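Local structure of putative Oleoyl-[acyl-carrier protein] thioesterase (2OWN) at residues S237-V242 and C247-I252; D190-T195 and A223-S228; L198-V203 and D232-S237. The protein probably hydrolyses the thioester of oleoyl-[acyl-carrier protein], freeing the fatty acid from its carrier, as expected of a double-hotdog acyl-ACP thioesterase. All coordinates share one frame; numbering follows the deposited sequence.

Contact 1. Residues S237-V242 and C247-I252; sequences SHLIEV and CCEVTI
The imidazole of His238 leaves the strand with Val250 O at its edge, in the ring plane, 3.8 Å from CD2, while CD1 of Ile252 comes up obliquely to within 3.9 Å of NE2. That nitrogen is hydrogen-bonded to Thr236 OG1, two residues earlier on the same strand, which limits the ring's rotation. His238, Ile240, Cys248 and Val250 share the face that helix 184-191 covers through Leu188 and Tyr184. The reverse face carries Ser237, Leu239, Glu249 and Thr251. Here Leu239 CD1 lies alongside Glu249 CG at 3.6 Å, and a water links Ser237 OG, Thr251 OG1 and Val250 O. The backbones are joined antiparallel: His238 N to Val250 O is short, at 2.6 Å, and Val250 N returns a bond to His238 O. Near the turn, Cys247 has SG beside its backbone N (chi1 -66°), and this SG reaches Val242 CG2. Ile240 O accepts two N-H groups, from Cys247 N at 2.9 Å and Cys248 N at 3.1 Å. Cys247 and Cys248 both face Ile240, a classic beta bulge in a hairpin of the C-terminal hotdog sheet.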
loop_
_atom_site.group_PDB
_atom_site.type_symbol
_atom_site.label_atom_id
_atom_site.label_comp_id
_atom_site.label_asym_id
_atom_site.label_seq_id
_atom_site.Cartn_x
_atom_site.Cartn_y
_atom_site.Cartn_z
ATOM N N SER B 237 -2.584 -22.487 -7.885
ATOM C CA SER B 237 -3.240 -22.113 -9.143
ATOM C C SER B 237 -4.356 -21.173 -8.727
ATOM O O SER B 237 -5.202 -21.575 -7.934
ATOM C CB SER B 237 -3.791 -23.350 -9.846
ATOM O OG SER B 237 -4.491 -23.017 -11.031
ATOM N N HIS B 238 -4.368 -19.959 -9.276
ATOM C CA HIS B 238 -5.337 -18.909 -8.952
ATOM C C HIS B 238 -6.117 -18.404 -10.160
ATOM O O HIS B 238 -5.609 -18.437 -11.288
ATOM C CB HIS B 238 -4.622 -17.690 -8.362
ATOM C CG HIS B 238 -3.785 -17.968 -7.155
ATOM N ND1 HIS B 238 -4.157 -17.573 -5.889
ATOM C CD2 HIS B 238 -2.584 -18.580 -7.024
ATOM C CE1 HIS B 238 -3.227 -17.943 -5.027
ATOM N NE2 HIS B 238 -2.264 -18.558 -5.689
ATOM N N LEU B 239 -7.335 -17.913 -9.888
ATOM C CA LEU B 239 -8.244 -17.311 -10.877
ATOM C C LEU B 239 -9.035 -16.163 -10.230
ATOM O O LEU B 239 -9.623 -16.366 -9.165
ATOM C CB LEU B 239 -9.227 -18.342 -11.460
ATOM C CG LEU B 239 -10.323 -17.875 -12.454
ATOM C CD1 LEU B 239 -9.733 -17.178 -13.678
ATOM C CD2 LEU B 239 -11.207 -19.032 -12.886
ATOM N N ILE B 240 -9.010 -14.984 -10.859
ATOM C CA ILE B 240 -9.791 -13.811 -10.449
ATOM C C ILE B 240 -10.827 -13.646 -11.574
ATOM O O ILE B 240 -10.445 -13.582 -12.755
ATOM C CB ILE B 240 -8.968 -12.516 -10.301
ATOM C CG1 ILE B 240 -7.795 -12.679 -9.322
ATOM C CG2 ILE B 240 -9.864 -11.343 -9.842
ATOM C CD1 ILE B 240 -8.182 -12.992 -7.883
ATOM N N GLU B 241 -12.110 -13.609 -11.204
ATOM C CA GLU B 241 -13.229 -13.412 -12.136
ATOM C C GLU B 241 -14.249 -12.391 -11.603
ATOM O O GLU B 241 -14.306 -12.158 -10.396
ATOM C CB GLU B 241 -13.918 -14.750 -12.450
ATOM C CG GLU B 241 -14.509 -15.483 -11.246
ATOM C CD GLU B 241 -15.164 -16.813 -11.580
ATOM O OE1 GLU B 241 -15.151 -17.273 -12.747
ATOM O OE2 GLU B 241 -15.719 -17.407 -10.637
ATOM N N VAL B 242 -15.031 -11.806 -12.520
ATOM C CA VAL B 242 -16.096 -10.821 -12.217
ATOM C C VAL B 242 -17.402 -11.285 -12.904
ATOM O O VAL B 242 -17.674 -10.903 -14.049
ATOM C CB VAL B 242 -15.682 -9.375 -12.605
ATOM C CG1 VAL B 242 -16.799 -8.374 -12.307
ATOM C CG2 VAL B 242 -14.437 -8.966 -11.845
ATOM N N CYS B 247 -10.741 -12.552 -15.414
ATOM C CA CYS B 247 -10.035 -11.264 -15.297
ATOM C C CYS B 247 -8.520 -11.466 -15.205
ATOM O O CYS B 247 -7.771 -10.751 -15.876
ATOM C CB CYS B 247 -10.568 -10.442 -14.120
ATOM S SG CYS B 247 -12.286 -9.922 -14.387
ATOM N N CYS B 248 -8.090 -12.431 -14.381
ATOM C CA CYS B 248 -6.678 -12.760 -14.171
ATOM C C CYS B 248 -6.460 -14.235 -13.789
ATOM O O CYS B 248 -7.204 -14.744 -12.944
ATOM C CB CYS B 248 -6.137 -11.840 -13.074
ATOM S SG CYS B 248 -4.421 -11.988 -12.627
ATOM N N GLU B 249 -5.511 -14.911 -14.456
ATOM C CA GLU B 249 -5.106 -16.320 -14.168
ATOM C C GLU B 249 -3.652 -16.282 -13.718
ATOM O O GLU B 249 -2.812 -15.686 -14.413
ATOM C CB GLU B 249 -5.305 -17.281 -15.343
ATOM C CG GLU B 249 -6.732 -17.791 -15.494
ATOM C CD GLU B 249 -6.858 -18.878 -16.548
ATOM O OE1 GLU B 249 -6.450 -18.632 -17.705
ATOM O OE2 GLU B 249 -7.415 -19.958 -16.232
ATOM N N VAL B 250 -3.368 -16.896 -12.556
ATOM C CA VAL B 250 -2.031 -16.907 -11.941
ATOM C C VAL B 250 -1.616 -18.262 -11.350
ATOM O O VAL B 250 -2.444 -18.965 -10.752
ATOM C CB VAL B 250 -1.935 -15.786 -10.832
ATOM C CG1 VAL B 250 -0.610 -15.827 -10.008
ATOM C CG2 VAL B 250 -2.140 -14.395 -11.434
ATOM N N THR B 251 -0.344 -18.618 -11.558
ATOM C CA THR B 251 0.265 -19.828 -10.992
ATOM C C THR B 251 1.508 -19.365 -10.217
ATOM O O THR B 251 2.344 -18.657 -10.779
ATOM C CB THR B 251 0.556 -20.895 -12.035
ATOM O OG1 THR B 251 -0.691 -21.337 -12.583
ATOM C CG2 THR B 251 1.257 -22.095 -11.391
ATOM N N ILE B 252 1.600 -19.759 -8.942
ATOM C CA ILE B 252 2.717 -19.397 -8.060
ATOM C C ILE B 252 3.414 -20.665 -7.564
ATOM O O ILE B 252 2.738 -21.611 -7.145
ATOM C CB ILE B 252 2.265 -18.542 -6.837
ATOM C CG1 ILE B 252 1.499 -17.287 -7.275
ATOM C CG2 ILE B 252 3.475 -18.130 -5.960
ATOM C CD1 ILE B 252 0.951 -16.460 -6.116
HETATM O O HOH W 1 -3.404 -21.053 -12.528
#

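Contact 2. Residues D190-T195 and A223-S228; sequences DTLPAT and ANILPS
Thr191 meets the strand at Ala223. Its CB stands 4.1 Å from Ala223 CB, and beyond it the side chain forks. The CG2 branch, anti to the backbone N because chi1 is -55°, presses on Ala223 CB at 3.4 Å, a close carbon-carbon approach, and lies 3.9 Å from Ala223 N. The same torsion turns OG1 back along the helix, where it hydrogen-bonds Trp187 O, so the hydroxyl is satisfied within the helix and the methyl is left to do the packing. Ala223 has no more than a methyl here, and Thr191 CA and Ala223 CA are 6.5 Å apart. In the hotdog fold an antiparallel sheet wraps round a central helix, and here residues near the end of that helix pack on strand 218-227. Leu192, the next residue, sends its CD2 methyl across to the same strand: 4.1 Å from Ala223 CB and 3.8 Å from CG1 of Ile225, whose side chain it crosses at a slant. Ile225 also touches Ile162 of the adjacent strand and Phe196 of helix 194-197. Pro193 occupies the N-cap position of that short helix, and Ala194 N, in its first turn, bonds Tyr215 OH of the second subunit, just as Asp190 OD1 accepts from Phe170 N of that subunit.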
loop_
_atom_site.group_PDB
_atom_site.type_symbol
_atom_site.label_atom_id
_atom_site.label_comp_id
_atom_site.label_asym_id
_atom_site.label_seq_id
_atom_site.Cartn_x
_atom_site.Cartn_y
_atom_site.Cartn_z
ATOM N N ASP B 190 -4.009 -13.128 -0.496
ATOM C CA ASP B 190 -4.964 -13.212 0.641
ATOM C C ASP B 190 -5.968 -14.391 0.522
ATOM O O ASP B 190 -6.530 -14.789 1.547
ATOM C CB ASP B 190 -5.722 -11.900 0.881
ATOM C CG ASP B 190 -6.577 -11.944 2.133
ATOM O OD1 ASP B 190 -5.996 -12.141 3.226
ATOM O OD2 ASP B 190 -7.816 -11.891 1.990
ATOM N N THR B 191 -6.222 -14.918 -0.696
ATOM C CA THR B 191 -7.089 -16.123 -0.889
ATOM C C THR B 191 -6.543 -17.312 -0.066
ATOM O O THR B 191 -7.332 -18.070 0.507
ATOM C CB THR B 191 -7.222 -16.553 -2.374
ATOM O OG1 THR B 191 -7.679 -15.448 -3.159
ATOM C CG2 THR B 191 -8.210 -17.740 -2.546
ATOM N N LEU B 192 -5.205 -17.426 0.000
ATOM C CA LEU B 192 -4.509 -18.464 0.762
ATOM C C LEU B 192 -4.526 -18.083 2.258
ATOM O O LEU B 192 -4.413 -16.887 2.574
ATOM C CB LEU B 192 -3.062 -18.617 0.293
ATOM C CG LEU B 192 -2.842 -18.998 -1.177
ATOM C CD1 LEU B 192 -1.368 -18.847 -1.557
ATOM C CD2 LEU B 192 -3.355 -20.404 -1.470
ATOM N N PRO B 193 -4.624 -19.081 3.172
ATOM C CA PRO B 193 -4.668 -18.759 4.602
ATOM C C PRO B 193 -3.283 -18.390 5.169
ATOM O O PRO B 193 -2.251 -18.778 4.585
ATOM C CB PRO B 193 -5.190 -20.055 5.219
ATOM C CG PRO B 193 -4.637 -21.104 4.352
ATOM C CD PRO B 193 -4.642 -20.547 2.967
ATOM N N ALA B 194 -3.278 -17.638 6.277
ATOM C CA ALA B 194 -2.042 -17.226 6.991
ATOM C C ALA B 194 -1.148 -18.425 7.385
ATOM O O ALA B 194 0.075 -18.289 7.337
ATOM C CB ALA B 194 -2.357 -16.347 8.227
ATOM N N THR B 195 -1.758 -19.578 7.722
ATOM C CA THR B 195 -1.026 -20.837 8.054
ATOM C C THR B 195 -0.160 -21.329 6.865
ATOM O O THR B 195 0.913 -21.897 7.086
ATOM C CB THR B 195 -1.943 -21.987 8.538
ATOM O OG1 THR B 195 -2.941 -22.261 7.550
ATOM C CG2 THR B 195 -2.613 -21.626 9.862
ATOM N N ALA B 223 -8.530 -20.269 -5.532
ATOM C CA ALA B 223 -7.180 -20.841 -5.333
ATOM C C ALA B 223 -7.192 -22.344 -5.004
ATOM O O ALA B 223 -8.044 -22.796 -4.226
ATOM C CB ALA B 223 -6.398 -20.077 -4.258
ATOM N N ASN B 224 -6.282 -23.086 -5.648
ATOM C CA ASN B 224 -6.045 -24.522 -5.454
ATOM C C ASN B 224 -4.610 -24.691 -5.008
ATOM O O ASN B 224 -3.719 -24.215 -5.709
ATOM C CB ASN B 224 -6.228 -25.328 -6.757
ATOM C CG ASN B 224 -7.672 -25.424 -7.214
ATOM O OD1 ASN B 224 -8.582 -25.561 -6.405
ATOM N ND2 ASN B 224 -7.878 -25.430 -8.527
ATOM N N ILE B 225 -4.392 -25.331 -3.858
ATOM C CA ILE B 225 -3.059 -25.615 -3.317
ATOM C C ILE B 225 -2.783 -27.006 -3.883
ATOM O O ILE B 225 -3.473 -27.975 -3.511
ATOM C CB ILE B 225 -3.011 -25.596 -1.777
ATOM C CG1 ILE B 225 -3.474 -24.230 -1.237
ATOM C CG2 ILE B 225 -1.583 -25.943 -1.290
ATOM C CD1 ILE B 225 -3.560 -24.160 0.279
ATOM N N LEU B 226 -1.785 -27.095 -4.765
ATOM C CA LEU B 226 -1.412 -28.327 -5.476
ATOM C C LEU B 226 -0.027 -28.867 -5.117
ATOM O O LEU B 226 0.846 -28.077 -4.726
ATOM C CB LEU B 226 -1.423 -28.036 -6.981
ATOM C CG LEU B 226 -2.726 -27.505 -7.597
ATOM C CD1 LEU B 226 -2.478 -27.022 -9.025
ATOM C CD2 LEU B 226 -3.838 -28.548 -7.540
ATOM N N PRO B 227 0.182 -30.208 -5.239
ATOM C CA PRO B 227 1.515 -30.759 -4.994
ATOM C C PRO B 227 2.447 -30.425 -6.173
ATOM O O PRO B 227 1.968 -30.149 -7.282
ATOM C CB PRO B 227 1.262 -32.261 -4.901
ATOM C CG PRO B 227 0.113 -32.493 -5.764
ATOM C CD PRO B 227 -0.767 -31.293 -5.578
ATOM N N SER B 228 3.747 -30.387 -5.893
ATOM C CA SER B 228 4.791 -30.125 -6.881
ATOM C C SER B 228 5.812 -31.262 -6.879
ATOM O O SER B 228 6.103 -31.827 -5.824
ATOM C CB SER B 228 5.516 -28.813 -6.583
ATOM O OG SER B 228 6.578 -28.587 -7.505
#

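Contact 3. Residues L198-V203 and D232-S237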
loop_
_atom_site.group_PDB
_atom_site.type_symbol
_atom_site.label_atom_id
_atom_site.label_comp_id
_atom_site.label_asym_id
_atom_site.label_seq_id
_atom_site.Cartn_x
_atom_site.Cartn_y
_atom_site.Cartn_z
ATOM N N LEU B 198 2.593 -18.059 6.135
ATOM C CA LEU B 198 3.646 -17.995 7.171
ATOM C C LEU B 198 4.702 -19.118 7.105
ATOM O O LEU B 198 5.709 -18.999 7.804
ATOM C CB LEU B 198 3.033 -17.885 8.586
ATOM C CG LEU B 198 2.312 -16.557 8.876
ATOM C CD1 LEU B 198 1.482 -16.668 10.163
ATOM C CD2 LEU B 198 3.289 -15.352 8.929
ATOM N N GLN B 199 4.493 -20.178 6.303
ATOM C CA GLN B 199 5.487 -21.269 6.151
ATOM C C GLN B 199 5.844 -21.572 4.672
ATOM O O GLN B 199 6.248 -22.693 4.332
ATOM C CB GLN B 199 5.005 -22.493 6.940
ATOM C CG GLN B 199 6.131 -23.485 7.302
ATOM C CD GLN B 199 5.770 -24.535 8.313
ATOM O OE1 GLN B 199 4.662 -24.568 8.872
ATOM N NE2 GLN B 199 6.727 -25.426 8.555
ATOM N N HIS B 200 5.735 -20.551 3.813
ATOM C CA HIS B 200 6.048 -20.627 2.376
ATOM C C HIS B 200 6.631 -19.310 1.851
ATOM O O HIS B 200 6.126 -18.241 2.201
ATOM C CB HIS B 200 4.823 -21.041 1.538
ATOM C CG HIS B 200 4.388 -22.451 1.770
ATOM N ND1 HIS B 200 3.485 -22.796 2.750
ATOM C CD2 HIS B 200 4.774 -23.609 1.189
ATOM C CE1 HIS B 200 3.329 -24.106 2.759
ATOM N NE2 HIS B 200 4.100 -24.624 1.821
ATOM N N ASP B 201 7.705 -19.416 1.066
ATOM C CA ASP B 201 8.397 -18.292 0.412
ATOM C C ASP B 201 8.182 -18.398 -1.087
ATOM O O ASP B 201 8.124 -19.501 -1.620
ATOM C CB ASP B 201 9.901 -18.297 0.722
ATOM C CG ASP B 201 10.226 -17.868 2.149
ATOM O OD1 ASP B 201 9.324 -17.462 2.902
ATOM O OD2 ASP B 201 11.416 -17.908 2.517
ATOM N N LEU B 202 8.117 -17.246 -1.752
ATOM C CA LEU B 202 7.899 -17.164 -3.203
ATOM C C LEU B 202 9.147 -17.592 -3.974
ATOM O O LEU B 202 10.263 -17.201 -3.608
ATOM C CB LEU B 202 7.509 -15.738 -3.615
ATOM C CG LEU B 202 6.179 -15.229 -3.055
ATOM C CD1 LEU B 202 6.132 -13.723 -3.075
ATOM C CD2 LEU B 202 4.984 -15.864 -3.798
ATOM N N VAL B 203 8.939 -18.444 -4.982
ATOM C CA VAL B 203 9.976 -18.950 -5.887
ATOM C C VAL B 203 9.717 -18.417 -7.306
ATOM O O VAL B 203 10.652 -17.910 -7.945
ATOM C CB VAL B 203 10.058 -20.510 -5.874
ATOM C CG1 VAL B 203 11.112 -21.043 -6.843
ATOM C CG2 VAL B 203 10.368 -21.002 -4.473
ATOM N N ASP B 232 11.019 -29.730 -1.970
ATOM C CA ASP B 232 10.675 -28.700 -0.962
ATOM C C ASP B 232 9.695 -27.612 -1.441
ATOM O O ASP B 232 9.605 -26.555 -0.800
ATOM C CB ASP B 232 11.969 -28.071 -0.372
ATOM C CG ASP B 232 12.909 -29.102 0.225
ATOM O OD1 ASP B 232 12.445 -30.028 0.924
ATOM O OD2 ASP B 232 14.130 -28.951 0.035
ATOM N N GLN B 233 8.912 -27.898 -2.499
ATOM C CA GLN B 233 7.974 -26.943 -3.084
ATOM C C GLN B 233 6.519 -27.402 -3.204
ATOM O O GLN B 233 6.206 -28.585 -3.049
ATOM C CB GLN B 233 8.480 -26.483 -4.469
ATOM C CG GLN B 233 9.813 -25.715 -4.420
ATOM C CD GLN B 233 10.237 -25.065 -5.739
ATOM O OE1 GLN B 233 9.503 -25.053 -6.732
ATOM N NE2 GLN B 233 11.429 -24.490 -5.732
ATOM N N VAL B 234 5.651 -26.400 -3.393
ATOM C CA VAL B 234 4.205 -26.543 -3.620
ATOM C C VAL B 234 3.804 -25.523 -4.699
ATOM O O VAL B 234 4.524 -24.526 -4.922
ATOM C CB VAL B 234 3.349 -26.343 -2.335
ATOM C CG1 VAL B 234 3.678 -27.401 -1.303
ATOM C CG2 VAL B 234 3.547 -24.960 -1.739
ATOM N N THR B 235 2.666 -25.769 -5.340
ATOM C CA THR B 235 2.131 -24.906 -6.406
ATOM C C THR B 235 0.737 -24.429 -6.040
ATOM O O THR B 235 -0.036 -25.210 -5.485
ATOM C CB THR B 235 2.054 -25.674 -7.737
ATOM O OG1 THR B 235 3.314 -26.301 -7.997
ATOM C CG2 THR B 235 1.681 -24.747 -8.918
ATOM N N THR B 236 0.440 -23.147 -6.294
ATOM C CA THR B 236 -0.918 -22.594 -6.098
ATOM C C THR B 236 -1.387 -22.070 -7.473
ATOM O O THR B 236 -0.641 -21.359 -8.136
ATOM C CB THR B 236 -1.063 -21.553 -4.974
ATOM O OG1 THR B 236 -0.371 -20.356 -5.309
ATOM C CG2 THR B 236 -0.558 -22.128 -3.632
ATOM N N SER B 237 -2.584 -22.487 -7.885
ATOM C CA SER B 237 -3.240 -22.113 -9.143
ATOM C C SER B 237 -4.356 -21.173 -8.727
ATOM O O SER B 237 -5.202 -21.575 -7.934
ATOM C CB SER B 237 -3.791 -23.350 -9.846
ATOM O OG SER B 237 -4.491 -23.017 -11.031
#
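His200, which packs against Val234, is held first by its ring nitrogen: ND1 hydrogen-bonds Phe196 O of helix 194-197. Since that carbonyl can only accept, ND1 is the donor. The imidazole also stacks on the Phe196 ring, and bond and stack together limit its freedom to rotate. The far side of the ring, at CD2 and NE2, then meets one methyl of Val234: CG2 lies 3.5 Å from His200 CD2 and 3.6 Å from His200 NE2, next to the bond that joins them. The approach is oblique, and the two side chains run at about a right angle. Val234 offers this methyl because CG2 takes the crowded position between its backbone N and carbonyl carbon, with CG1 anti to the carbonyl carbon (chi1 -63°).

The second touch joins Gln233 and Val203, whose side chains come from opposite directions. Gln233 stretches out, extended beyond CG (chi2 -171°), until its amide NE2 stands 3.6 Å from Val203 CG1 and 3.9 Å from Val203 CG2. This is van der Waals contact of an amide nitrogen with a forked methyl pair. All four residues are partly exposed, so the patch sits at the protein surface.

The backbones stay well apart, with 8.6 Å between the CA atoms of His200 and Gln233, because strand 246-256 pairs with both partners. Asp201 and Val203 bond to its Arg255 and Gln253 on one flank, while Thr235 OG1 bonds Gln253 OE1 from the other. Strands 200-209 and 233-241 flank strand 246-256, and the side chains meet across it, with Phe196 of helix 194-197 tucked against both His200 and Val234.

All three contacts lie in the C-terminal hotdog domain, and each has at least one segment in a run of antiparallel strands, 218-227, 233-241, 246-256 and 200-209 in order; contact 2 adds the end of helix 184-191 and helix 194-197. Strand 233-241 carries contacts 1 and 3, centres about 16 Å apart. Contact 2, about 8 Å from contact 3 and about 13 Å from contact 1 between centres, is tied to both by Asn224 N to Ser237 O at 2.9 Å. Along the chain contacts 2 and 3 interleave; contact 2 closes before contact 1 opens, and contact 3 ends on Ser237, where contact 1 begins. Strand 200-209 also pairs antiparallel with strand 61-72, which joins the two hotdog halves.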